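Local coordinates for protein apoptosis regulator Bcl-2 homolog (PDB 5WOS) that helps inhibit host-cell apoptosis and binds BAK1, BAX and BH3-containing proteins such as BIM, probably preventing BAK1 and BAX activation, at residues Ile90-Val95 against Arg134-Asp139. Residues are numbered along the deposited sequence; the frame is centred on the assembly and turned at random. Where two conformers were deposited one is given.
Sequences ITWGRV and RSWLSD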
# COMPACT_ATOMS: atom_id res chain seq x y z
N ILE A 90 9.62 10.89 1.53
CA ILE A 90 9.01 9.67 2.04
C ILE A 90 8.41 9.97 3.41
O ILE A 90 9.11 10.47 4.31
CB ILE A 90 10.02 8.52 2.14
CG1 ILE A 90 10.68 8.28 0.79
CG2 ILE A 90 9.33 7.25 2.62
CD1 ILE A 90 11.90 7.37 0.86
N THR A 91 7.13 9.67 3.58
CA THR A 91 6.47 9.76 4.88
C THR A 91 5.58 8.54 5.06
O THR A 91 5.15 7.91 4.09
CB THR A 91 5.64 11.04 5.03
OG1 THR A 91 4.57 11.02 4.08
CG2 THR A 91 6.50 12.28 4.82
N TRP A 92 5.31 8.21 6.32
CA TRP A 92 4.45 7.07 6.60
C TRP A 92 3.05 7.29 6.06
O TRP A 92 2.39 6.33 5.64
CB TRP A 92 4.41 6.79 8.11
CG TRP A 92 5.58 5.97 8.58
CD1 TRP A 92 6.59 6.37 9.43
CD2 TRP A 92 5.88 4.62 8.22
NE1 TRP A 92 7.48 5.34 9.62
CE2 TRP A 92 7.07 4.26 8.89
CE3 TRP A 92 5.25 3.67 7.40
CZ2 TRP A 92 7.64 2.99 8.76
CZ3 TRP A 92 5.82 2.42 7.28
CH2 TRP A 92 7.00 2.09 7.96
N GLY A 93 2.58 8.53 6.05
CA GLY A 93 1.27 8.81 5.47
C GLY A 93 1.19 8.42 4.01
O GLY A 93 0.22 7.80 3.57
N ARG A 94 2.23 8.75 3.24
CA ARG A 94 2.25 8.37 1.83
C ARG A 94 2.42 6.86 1.68
O ARG A 94 1.77 6.24 0.83
CB ARG A 94 3.37 9.12 1.11
CG ARG A 94 3.09 10.61 1.00
CD ARG A 94 4.27 11.39 0.44
NE ARG A 94 3.97 12.81 0.34
CZ ARG A 94 4.72 13.70 -0.29
NH1 ARG A 94 5.84 13.32 -0.90
NH2 ARG A 94 4.35 14.97 -0.33
N VAL A 95 3.28 6.25 2.49
CA VAL A 95 3.49 4.80 2.42
C VAL A 95 2.19 4.06 2.70
O VAL A 95 1.87 3.07 2.03
CB VAL A 95 4.60 4.37 3.40
CG1 VAL A 95 4.69 2.86 3.48
CG2 VAL A 95 5.94 4.95 2.95
N ARG A 134 14.12 1.81 1.05
CA ARG A 134 14.74 0.80 1.90
C ARG A 134 15.52 1.45 3.04
O ARG A 134 15.26 1.18 4.22
CB ARG A 134 15.65 -0.10 1.08
CG ARG A 134 16.14 -1.32 1.85
CD ARG A 134 17.37 -1.95 1.22
NE ARG A 134 18.13 -2.71 2.20
CZ ARG A 134 18.94 -2.16 3.11
NH1 ARG A 134 19.09 -0.85 3.17
NH2 ARG A 134 19.59 -2.94 3.96
N SER A 135 16.50 2.30 2.71
CA SER A 135 17.29 2.94 3.75
C SER A 135 16.40 3.73 4.70
O SER A 135 16.61 3.70 5.92
CB SER A 135 18.34 3.85 3.11
OG SER A 135 17.73 4.82 2.28
N TRP A 136 15.40 4.43 4.17
CA TRP A 136 14.44 5.14 5.01
C TRP A 136 13.73 4.18 5.96
O TRP A 136 13.56 4.49 7.15
CB TRP A 136 13.44 5.88 4.13
CG TRP A 136 12.47 6.74 4.88
CD1 TRP A 136 12.63 8.04 5.24
CD2 TRP A 136 11.16 6.36 5.33
NE1 TRP A 136 11.52 8.50 5.90
CE2 TRP A 136 10.60 7.48 5.97
CE3 TRP A 136 10.42 5.18 5.26
CZ2 TRP A 136 9.33 7.46 6.54
CZ3 TRP A 136 9.15 5.16 5.83
CH2 TRP A 136 8.62 6.29 6.46
N LEU A 137 13.31 3.02 5.45
CA LEU A 137 12.65 2.03 6.30
C LEU A 137 13.62 1.40 7.28
O LEU A 137 13.29 1.22 8.46
CB LEU A 137 12.00 0.96 5.43
CG LEU A 137 10.73 1.39 4.71
CD1 LEU A 137 10.35 0.38 3.67
CD2 LEU A 137 9.60 1.58 5.71
N SER A 138 14.82 1.06 6.82
CA SER A 138 15.80 0.45 7.71
C SER A 138 16.18 1.38 8.85
O SER A 138 16.29 0.95 10.00
CB SER A 138 17.05 0.05 6.92
OG SER A 138 18.03 -0.51 7.77
N ASP A 139 16.36 2.67 8.56
CA ASP A 139 16.78 3.62 9.59
C ASP A 139 15.71 3.83 10.66
O ASP A 139 15.98 4.52 11.64
CB ASP A 139 17.15 4.96 8.97
CG ASP A 139 18.41 4.89 8.12
OD1 ASP A 139 18.35 5.26 6.93
OD2 ASP A 139 19.45 4.43 8.64
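Trp136 of helix 121-138 packs against Ile90, in the loop leading into helix 92-112, and Trp92, in its first turn. Ile90 supplies the face contact: its CG2 lies 3.5 Å from the centroid of the Trp136 six-membered ring, 14° off the ring normal, a CH-pi contact. Farther back, Ile90 CD1 touches CB of Trp136. The far edge of the same indole points at the face of Trp92, an edge-to-face pair with planes at 56°, in which Trp136 CH2 comes 3.5 Å from Trp92 CE2. With CG anti to the backbone N (chi1 -176°), the indole of Trp136 is carried across to Ile90 and Trp92. Leu137 CD2 meets the benzo end of Trp92, 3.5 Å from CH2, while Val95 CG2 stands 4.3 Å from Trp136 CZ3.

In the second shell, Trp92 NE1 is hydrogen-bonded to Gln140 OE1, just beyond Asp139. Thr91 N-caps helix 92-112 through a weak bond from Arg94 N to its OG1. Arg94 NH1 pairs with Asp88, and its NE with an acidic side chain of the bound peptide, placing this packing of a BH1-like Trp-Gly-Arg segment against the probable BH2 region beside the BH3-binding groove of a Bcl-2 fold.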